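Local coordinates for protein glycosyl hydrolase, family 38 (Enterococcus faecalis, PDB 5KBP) that probably hydrolyses alpha-linked mannose from glycans as a family 38 glycoside hydrolase, at residues N106-H111 / V872-L877; L521-A526 / K595-V600; V844-N849 / F890-W895. One frame throughout, in Å; residues are numbered along the deposited sequence.

Contact 1 (N106-H111 / V872-L877); sequences NMLIGH and VLEEPL
Leu873 carries this contact with its two methyl groups: CD1 goes to the His111 ring, and CD2 settles against Leu108 and the helix backbone. Leu873 CD1 sits over the centre of the His111 imidazole, 4.0 Å from the ring centroid and 12° off the normal, a CH-pi contact made face-on. Leu873 CD2 lies 3.7 Å from Leu108 CD2; the two leucine side chains slide past each other in opposite directions. The same Leu873 CD2 also rests 4.0 Å from Met107 O, a carbonyl already engaged within the helix by His111 N. Because His111 has CG anti to its backbone nitrogen (chi1 173°), the imidazole leans out from the helix and offers a face to the methyl. The joint is interdomain: helix 100-117 belongs to the N-terminal family 38 domain, whereas 872-877 is loop between two strands of the C-terminal beta-sandwich domain, and what meets is almost wholly apolar. The contact buries His111 ND1, for which the model offers no partner. At the border of the apolar patch, Leu108 CG comes 4.3 Å from Glu874 OE1, an oxygen that is held by a salt bridge to Lys835. Farther out, Arg896 donates to Glu874 O and Asn871 OD1 accepts from Glu875 N, two bonds that tie the loop to its own domain, while Ile109 packs on helix 337-348.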
loop_
_atom_site.group_PDB
_atom_site.type_symbol
_atom_site.label_atom_id
_atom_site.label_comp_id
_atom_site.label_asym_id
_atom_site.label_seq_id
_atom_site.Cartn_x
_atom_site.Cartn_y
_atom_site.Cartn_z
ATOM N N ASN A 106 6.056 20.984 3.466
ATOM C CA ASN A 106 5.888 20.496 4.829
ATOM C C ASN A 106 5.530 21.634 5.775
ATOM O O ASN A 106 4.700 21.466 6.676
ATOM C CB ASN A 106 7.164 19.791 5.292
ATOM C CG ASN A 106 6.998 19.104 6.632
ATOM O OD1 ASN A 106 5.939 18.553 6.934
ATOM N ND2 ASN A 106 8.045 19.138 7.449
ATOM N N MET A 107 6.143 22.803 5.582
ATOM C CA MET A 107 5.827 23.956 6.417
ATOM C C MET A 107 4.529 24.621 5.976
ATOM O O MET A 107 3.755 25.095 6.814
ATOM C CB MET A 107 6.979 24.963 6.381
ATOM C CG MET A 107 8.364 24.334 6.444
ATOM S SD MET A 107 9.703 25.545 6.414
ATOM C CE MET A 107 9.665 26.097 8.110
ATOM N N LEU A 108 4.278 24.657 4.665
ATOM C CA LEU A 108 3.058 25.272 4.152
ATOM C C LEU A 108 1.825 24.503 4.606
ATOM O O LEU A 108 0.844 25.098 5.069
ATOM C CB LEU A 108 3.127 25.356 2.624
ATOM C CG LEU A 108 2.115 26.200 1.841
ATOM C CD1 LEU A 108 0.868 25.402 1.485
ATOM C CD2 LEU A 108 1.748 27.468 2.603
ATOM N N ILE A 109 1.857 23.173 4.488
ATOM C CA ILE A 109 0.723 22.365 4.921
ATOM C C ILE A 109 0.651 22.320 6.442
ATOM O O ILE A 109 -0.439 22.355 7.025
ATOM C CB ILE A 109 0.810 20.955 4.308
ATOM C CG1 ILE A 109 0.642 21.032 2.789
ATOM C CG2 ILE A 109 -0.238 20.032 4.919
ATOM C CD1 ILE A 109 0.633 19.684 2.104
ATOM N N GLY A 110 1.803 22.249 7.108
ATOM C CA GLY A 110 1.806 22.313 8.560
ATOM C C GLY A 110 1.181 23.589 9.083
ATOM O O GLY A 110 0.473 23.580 10.093
ATOM N N HIS A 111 1.421 24.707 8.391
ATOM C CA HIS A 111 0.817 25.974 8.791
ATOM C C HIS A 111 -0.689 25.966 8.553
ATOM O O HIS A 111 -1.470 26.284 9.457
ATOM C CB HIS A 111 1.474 27.131 8.038
ATOM C CG HIS A 111 0.808 28.453 8.261
ATOM N ND1 HIS A 111 -0.027 29.033 7.329
ATOM C CD2 HIS A 111 0.853 29.310 9.309
ATOM C CE1 HIS A 111 -0.466 30.189 7.793
ATOM N NE2 HIS A 111 0.052 30.381 8.994
ATOM N N VAL A 872 7.515 31.837 1.807
ATOM C CA VAL A 872 7.120 30.539 1.261
ATOM C C VAL A 872 5.715 30.138 1.677
ATOM O O VAL A 872 5.168 29.175 1.125
ATOM C CB VAL A 872 8.112 29.433 1.663
ATOM C CG1 VAL A 872 9.506 29.764 1.152
ATOM C CG2 VAL A 872 8.108 29.229 3.170
ATOM N N LEU A 873 5.116 30.844 2.633
ATOM C CA LEU A 873 3.704 30.676 2.946
ATOM C C LEU A 873 2.806 31.502 2.032
ATOM O O LEU A 873 1.599 31.581 2.282
ATOM C CB LEU A 873 3.436 31.041 4.407
ATOM C CG LEU A 873 4.192 30.228 5.461
ATOM C CD1 LEU A 873 3.747 30.618 6.863
ATOM C CD2 LEU A 873 4.020 28.732 5.231
ATOM N N GLU A 874 3.384 32.126 1.001
ATOM C CA GLU A 874 2.648 32.850 -0.036
ATOM C C GLU A 874 1.951 34.097 0.501
ATOM O O GLU A 874 0.949 34.545 -0.060
ATOM C CB GLU A 874 1.642 31.934 -0.741
ATOM C CG GLU A 874 2.296 30.819 -1.540
ATOM C CD GLU A 874 1.398 29.609 -1.698
ATOM O OE1 GLU A 874 1.931 28.490 -1.840
ATOM O OE2 GLU A 874 0.162 29.773 -1.669
ATOM N N GLU A 875 2.477 34.676 1.579
ATOM C CA GLU A 875 1.951 35.918 2.118
ATOM C C GLU A 875 2.979 37.037 1.972
ATOM O O GLU A 875 4.187 36.785 2.029
ATOM C CB GLU A 875 1.566 35.770 3.596
ATOM C CG GLU A 875 0.421 34.801 3.832
ATOM C CD GLU A 875 -0.819 35.149 3.026
ATOM O OE1 GLU A 875 -1.102 36.351 2.839
ATOM O OE2 GLU A 875 -1.513 34.213 2.576
ATOM N N PRO A 876 2.529 38.280 1.786
ATOM C CA PRO A 876 3.467 39.374 1.502
ATOM C C PRO A 876 4.534 39.513 2.578
ATOM O O PRO A 876 4.280 39.311 3.767
ATOM C CB PRO A 876 2.562 40.611 1.452
ATOM C CG PRO A 876 1.220 40.075 1.091
ATOM C CD PRO A 876 1.127 38.734 1.758
ATOM N N LEU A 877 5.744 39.854 2.140
ATOM C CA LEU A 877 6.856 40.022 3.062
ATOM C C LEU A 877 6.650 41.258 3.929
ATOM O O LEU A 877 6.141 42.284 3.469
ATOM C CB LEU A 877 8.173 40.130 2.292
ATOM C CG LEU A 877 8.667 38.856 1.605
ATOM C CD1 LEU A 877 9.877 39.141 0.729
ATOM C CD2 LEU A 877 8.998 37.794 2.644
#

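Contact 2 (L521-A526 / K595-V600); sequences LLAQPA and KENSPV
Asn597 reaches from the end of strand 591-597 to the backbone of Ala523, and its amide stands in for the peptide group of a neighbouring strand. Strand 591-597 lies in the family 38 C-terminal domain, of the galactose mutarotase-like clan, as the outermost strand of a nine-stranded antiparallel sheet; strand 523-524 belongs to a different antiparallel sheet, so the side chain staples one sheet to the start of another. From CB the chain runs outward with CG anti to the backbone nitrogen (chi1 -167°), which aims the carboxamide at the other segment. Asn597 CG itself lies 3.5 Å from Ala523 CB. Beyond it the amide divides its work: Asn597 OD1 accepts from Ala523 N at 3.1 Å, and Asn597 ND2 donates to Ala523 O, also at 3.1 Å. Neither bond is ideal. The N-H to OD1 angle is 150°, the bond from ND2 is less straight, and each donor stands well above the plane of the carbonyl it meets. Two bonds to one residue should nonetheless restrain the amide's rotation. The Leu521 side chain crosses that of Asn597 at about a right angle, Leu521 CD1 3.7 Å from Asn597 ND2, while its other methyl, CD2, lies against Pro599 CD. Next along the chain, Leu522 N donates to Ser598 O in a straighter bond of 168°, again from above the carbonyl plane. Just before Asn597, Lys595 and Glu596 both face Ser603 in a classic beta bulge. Deeper in, the Leu522 side chain ends with Leu522 CD1 3.5 Å from Val600 C.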
loop_
_atom_site.group_PDB
_atom_site.type_symbol
_atom_site.label_atom_id
_atom_site.label_comp_id
_atom_site.label_asym_id
_atom_site.label_seq_id
_atom_site.Cartn_x
_atom_site.Cartn_y
_atom_site.Cartn_z
ATOM N N LEU A 521 26.925 12.507 -39.011
ATOM C CA LEU A 521 26.554 11.596 -37.936
ATOM C C LEU A 521 27.427 11.846 -36.714
ATOM O O LEU A 521 28.650 11.975 -36.823
ATOM C CB LEU A 521 26.692 10.147 -38.404
ATOM C CG LEU A 521 25.908 9.768 -39.663
ATOM C CD1 LEU A 521 26.138 8.308 -40.029
ATOM C CD2 LEU A 521 24.427 10.046 -39.473
ATOM N N LEU A 522 26.791 11.919 -35.542
ATOM C CA LEU A 522 27.522 12.233 -34.320
ATOM C C LEU A 522 28.490 11.123 -33.930
ATOM O O LEU A 522 29.517 11.395 -33.297
ATOM C CB LEU A 522 26.546 12.501 -33.175
ATOM C CG LEU A 522 25.668 13.746 -33.287
ATOM C CD1 LEU A 522 24.754 13.859 -32.076
ATOM C CD2 LEU A 522 26.523 14.995 -33.433
ATOM N N ALA A 523 28.191 9.880 -34.292
ATOM C CA ALA A 523 28.963 8.730 -33.846
ATOM C C ALA A 523 29.836 8.193 -34.972
ATOM O O ALA A 523 29.434 8.191 -36.140
ATOM C CB ALA A 523 28.045 7.620 -33.331
ATOM N N GLN A 524 31.036 7.740 -34.605
ATOM C CA GLN A 524 31.955 7.040 -35.498
ATOM C C GLN A 524 32.085 5.612 -34.985
ATOM O O GLN A 524 32.948 5.324 -34.143
ATOM C CB GLN A 524 33.320 7.732 -35.548
ATOM C CG GLN A 524 33.295 9.143 -36.128
ATOM C CD GLN A 524 32.708 10.166 -35.173
ATOM O OE1 GLN A 524 32.989 10.149 -33.974
ATOM N NE2 GLN A 524 31.879 11.060 -35.700
ATOM N N PRO A 525 31.251 4.681 -35.458
ATOM C CA PRO A 525 31.191 3.354 -34.823
ATOM C C PRO A 525 32.429 2.504 -35.033
ATOM O O PRO A 525 32.654 1.581 -34.240
ATOM C CB PRO A 525 29.962 2.710 -35.478
ATOM C CG PRO A 525 29.849 3.391 -36.801
ATOM C CD PRO A 525 30.302 4.806 -36.577
ATOM N N ALA A 526 33.234 2.771 -36.063
ATOM C CA ALA A 526 34.399 1.930 -36.314
ATOM C C ALA A 526 35.419 2.026 -35.188
ATOM O O ALA A 526 36.202 1.093 -34.981
ATOM C CB ALA A 526 35.043 2.304 -37.646
ATOM N N LYS A 595 23.961 1.783 -30.898
ATOM C CA LYS A 595 22.532 1.533 -31.049
ATOM C C LYS A 595 21.857 2.547 -31.964
ATOM O O LYS A 595 21.110 2.165 -32.870
ATOM C CB LYS A 595 21.851 1.533 -29.674
ATOM C CG LYS A 595 22.269 0.384 -28.772
ATOM C CD LYS A 595 21.864 -0.954 -29.364
ATOM C CE LYS A 595 22.286 -2.108 -28.471
ATOM N NZ LYS A 595 21.890 -3.424 -29.044
ATOM N N GLU A 596 22.098 3.834 -31.741
ATOM C CA GLU A 596 21.534 4.889 -32.568
ATOM C C GLU A 596 22.650 5.775 -33.098
ATOM O O GLU A 596 23.664 5.991 -32.431
ATOM C CB GLU A 596 20.522 5.735 -31.783
ATOM C CG GLU A 596 19.248 4.996 -31.404
ATOM C CD GLU A 596 18.439 5.732 -30.351
ATOM O OE1 GLU A 596 18.774 5.615 -29.154
ATOM O OE2 GLU A 596 17.473 6.431 -30.721
ATOM N N ASN A 597 22.454 6.284 -34.312
ATOM C CA ASN A 597 23.411 7.205 -34.917
ATOM C C ASN A 597 22.676 8.079 -35.921
ATOM O O ASN A 597 22.131 7.573 -36.906
ATOM C CB ASN A 597 24.559 6.452 -35.593
ATOM C CG ASN A 597 25.717 7.363 -35.959
ATOM O OD1 ASN A 597 25.763 8.523 -35.548
ATOM N ND2 ASN A 597 26.663 6.838 -36.729
ATOM N N SER A 598 22.667 9.381 -35.666
ATOM C CA SER A 598 21.980 10.342 -36.518
ATOM C C SER A 598 22.707 11.672 -36.392
ATOM O O SER A 598 23.552 11.846 -35.510
ATOM C CB SER A 598 20.505 10.483 -36.121
ATOM O OG SER A 598 20.373 11.173 -34.890
ATOM N N PRO A 599 22.408 12.628 -37.278
ATOM C CA PRO A 599 23.033 13.955 -37.141
ATOM C C PRO A 599 22.673 14.679 -35.854
ATOM O O PRO A 599 23.361 15.644 -35.496
ATOM C CB PRO A 599 22.516 14.713 -38.371
ATOM C CG PRO A 599 22.228 13.649 -39.367
ATOM C CD PRO A 599 21.716 12.483 -38.571
ATOM N N VAL A 600 21.631 14.252 -35.144
ATOM C CA VAL A 600 21.177 14.948 -33.946
ATOM C C VAL A 600 21.291 14.111 -32.681
ATOM O O VAL A 600 21.199 14.675 -31.579
ATOM C CB VAL A 600 19.727 15.455 -34.104
ATOM C CG1 VAL A 600 19.612 16.377 -35.308
ATOM C CG2 VAL A 600 18.765 14.284 -34.223
#

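Contact 3 (V844-N849 / F890-W895); sequences VVRGFN and FEIRTW
Trp895 and Val845 are joined by a short bond, Trp895 N to Val845 O at 2.6 Å, but the return bond, Val845 N to Trp895 O, is long and weak at 3.4 Å. The indole then folds back across the neighbouring strand edge-on: Trp895 CE3 comes 3.2 Å from that same Val845 O, and Trp895 CZ3 3.6 Å from Gly847 N. Gly847 has no side chain, and the rim of the indole occupies the side of the strand where one would project. One face of the ring is covered within its own strand by Arg893 CG, and Trp831 meets the ring from outside the pair. Gly847 and Arg893 form the next hydrogen-bonded pair, with bonds of 2.9 Å in both directions between their backbone N and O atoms. On the opposite face of the sheet, Arg846 and Thr894 lie side by side, pointing the same way. A bend at chi3 (46°) brings the guanidinium alongside the threonine, its edge to OG1, where Arg846 NH2 makes a weak but straight bond of 3.3 Å to Thr894 OG1. The strongest polar partner of Arg846 is Glu101, which forms a salt bridge to NH1 from helix 100-117.

Before Ile892 regular pairing ends: Asn849 N still donates to Glu891 O, but Phe890, partly exposed, turns its CB away from the other strand. The salt bridge here stays within 890-895, Arg893 gripping the Glu891 carboxylate side-on, NE to OE1 and NH2 to OE2, while its NH1 continues to Ala885 O. The alternating pairs are those of a regular antiparallel sheet; 892-897 is the middle strand of five in the C-terminal beta-sandwich domain, with 843-849 beside it.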
loop_
_atom_site.group_PDB
_atom_site.type_symbol
_atom_site.label_atom_id
_atom_site.label_comp_id
_atom_site.label_asym_id
_atom_site.label_seq_id
_atom_site.Cartn_x
_atom_site.Cartn_y
_atom_site.Cartn_z
ATOM N N VAL A 844 1.782 31.653 -8.053
ATOM C CA VAL A 844 2.934 31.631 -7.158
ATOM C C VAL A 844 4.122 31.054 -7.913
ATOM O O VAL A 844 4.035 29.959 -8.481
ATOM C CB VAL A 844 2.644 30.821 -5.883
ATOM C CG1 VAL A 844 3.894 30.717 -5.027
ATOM C CG2 VAL A 844 1.508 31.459 -5.096
ATOM N N VAL A 845 5.227 31.796 -7.923
ATOM C CA VAL A 845 6.470 31.367 -8.551
ATOM C C VAL A 845 7.595 31.534 -7.541
ATOM O O VAL A 845 7.676 32.558 -6.856
ATOM C CB VAL A 845 6.769 32.170 -9.834
ATOM C CG1 VAL A 845 8.050 31.674 -10.489
ATOM C CG2 VAL A 845 5.599 32.087 -10.802
ATOM N N ARG A 846 8.461 30.528 -7.444
ATOM C CA ARG A 846 9.567 30.560 -6.500
ATOM C C ARG A 846 10.862 30.150 -7.182
ATOM O O ARG A 846 10.903 29.165 -7.927
ATOM C CB ARG A 846 9.302 29.647 -5.296
ATOM C CG ARG A 846 10.477 29.541 -4.332
ATOM C CD ARG A 846 10.040 29.104 -2.940
ATOM N NE ARG A 846 9.114 27.977 -2.976
ATOM C CZ ARG A 846 7.812 28.075 -2.728
ATOM N NH1 ARG A 846 7.039 26.999 -2.786
ATOM N NH2 ARG A 846 7.279 29.249 -2.419
ATOM N N GLY A 847 11.918 30.920 -6.918
ATOM C CA GLY A 847 13.259 30.578 -7.342
ATOM C C GLY A 847 14.255 30.944 -6.260
ATOM O O GLY A 847 13.887 31.487 -5.216
ATOM N N PHE A 848 15.524 30.643 -6.520
ATOM C CA PHE A 848 16.560 30.971 -5.552
ATOM C C PHE A 848 17.869 31.264 -6.268
ATOM O O PHE A 848 18.136 30.741 -7.352
ATOM C CB PHE A 848 16.753 29.849 -4.522
ATOM C CG PHE A 848 17.358 28.594 -5.085
ATOM C CD1 PHE A 848 16.602 27.728 -5.857
ATOM C CD2 PHE A 848 18.679 28.269 -4.820
ATOM C CE1 PHE A 848 17.156 26.568 -6.368
ATOM C CE2 PHE A 848 19.238 27.110 -5.325
ATOM C CZ PHE A 848 18.476 26.259 -6.101
ATOM N N ASN A 849 18.681 32.112 -5.643
ATOM C CA ASN A 849 19.990 32.459 -6.179
ATOM C C ASN A 849 20.961 31.305 -5.967
ATOM O O ASN A 849 21.030 30.728 -4.876
ATOM C CB ASN A 849 20.518 33.726 -5.504
ATOM C CG ASN A 849 21.703 34.334 -6.235
ATOM O OD1 ASN A 849 22.362 33.677 -7.043
ATOM N ND2 ASN A 849 21.984 35.597 -5.944
ATOM N N PHE A 890 21.986 33.759 -2.151
ATOM C CA PHE A 890 21.328 32.600 -1.546
ATOM C C PHE A 890 19.914 32.927 -1.077
ATOM O O PHE A 890 19.385 32.282 -0.168
ATOM C CB PHE A 890 22.155 32.029 -0.390
ATOM C CG PHE A 890 23.574 31.700 -0.762
ATOM C CD1 PHE A 890 23.859 30.593 -1.543
ATOM C CD2 PHE A 890 24.621 32.492 -0.322
ATOM C CE1 PHE A 890 25.164 30.286 -1.886
ATOM C CE2 PHE A 890 25.928 32.189 -0.659
ATOM C CZ PHE A 890 26.199 31.085 -1.442
ATOM N N GLU A 891 19.285 33.926 -1.691
ATOM C CA GLU A 891 17.923 34.285 -1.329
ATOM C C GLU A 891 16.931 33.338 -1.991
ATOM O O GLU A 891 17.086 32.971 -3.158
ATOM C CB GLU A 891 17.612 35.724 -1.739
ATOM C CG GLU A 891 16.272 36.227 -1.223
ATOM C CD GLU A 891 15.789 37.468 -1.944
ATOM O OE1 GLU A 891 14.608 37.497 -2.344
ATOM O OE2 GLU A 891 16.590 38.411 -2.112
ATOM N N ILE A 892 15.914 32.941 -1.234
ATOM C CA ILE A 892 14.794 32.168 -1.755
ATOM C C ILE A 892 13.657 33.159 -1.977
ATOM O O ILE A 892 12.979 33.569 -1.030
ATOM C CB ILE A 892 14.385 31.041 -0.805
ATOM C CG1 ILE A 892 15.599 30.193 -0.423
ATOM C CG2 ILE A 892 13.316 30.174 -1.449
ATOM C CD1 ILE A 892 15.322 29.226 0.708
ATOM N N ARG A 893 13.448 33.555 -3.227
ATOM C CA ARG A 893 12.454 34.564 -3.563
ATOM C C ARG A 893 11.194 33.907 -4.109
ATOM O O ARG A 893 11.262 32.975 -4.916
ATOM C CB ARG A 893 13.012 35.559 -4.582
ATOM C CG ARG A 893 12.067 36.703 -4.910
ATOM C CD ARG A 893 12.790 37.836 -5.616
ATOM N NE ARG A 893 13.754 38.502 -4.746
ATOM C CZ ARG A 893 14.491 39.545 -5.111
ATOM N NH1 ARG A 893 14.378 40.043 -6.335
ATOM N NH2 ARG A 893 15.344 40.090 -4.255
ATOM N N THR A 894 10.041 34.402 -3.661
ATOM C CA THR A 894 8.742 33.908 -4.095
ATOM C C THR A 894 7.910 35.073 -4.608
ATOM O O THR A 894 7.767 36.088 -3.918
ATOM C CB THR A 894 8.007 33.196 -2.954
ATOM O OG1 THR A 894 8.841 32.163 -2.416
ATOM C CG2 THR A 894 6.711 32.580 -3.457
ATOM N N TRP A 895 7.364 34.927 -5.811
ATOM C CA TRP A 895 6.544 35.952 -6.437
ATOM C C TRP A 895 5.061 35.631 -6.285
ATOM O O TRP A 895 4.667 34.494 -6.010
ATOM C CB TRP A 895 6.887 36.092 -7.923
ATOM C CG TRP A 895 8.242 36.666 -8.207
ATOM C CD1 TRP A 895 8.532 37.961 -8.523
ATOM C CD2 TRP A 895 9.489 35.961 -8.219
ATOM N NE1 TRP A 895 9.883 38.108 -8.725
ATOM C CE2 TRP A 895 10.493 36.895 -8.543
ATOM C CE3 TRP A 895 9.854 34.632 -7.983
ATOM C CZ2 TRP A 895 11.837 36.541 -8.642
ATOM C CZ3 TRP A 895 11.190 34.285 -8.077
ATOM C CH2 TRP A 895 12.165 35.236 -8.402
#

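In the fold
Contacts 1 and 3 are neighbours, with centres 13 Å apart. They touch directly: Glu874 CG packs 3.7 Å from Val844 CG2, and Val872 CA lies 3.9 Å from Arg846 NH2. Helix 100-117 is common to both, supplying the surface for the 872-877 loop and the Glu101 partner of Arg846, so the N-terminal domain holds the C-terminal sandwich at two adjoining places. Contact 2 stands apart across the chain's centre, its centre 50 Å from contact 1 and 41 Å from contact 3. All three lie away from Phe253 and Tyr256, which bind calcium in a crystal structure of this protein; a sulfate ion, probably from the crystallisation liquor, lies about 5 Å from the Phe890 side chain in contact 3.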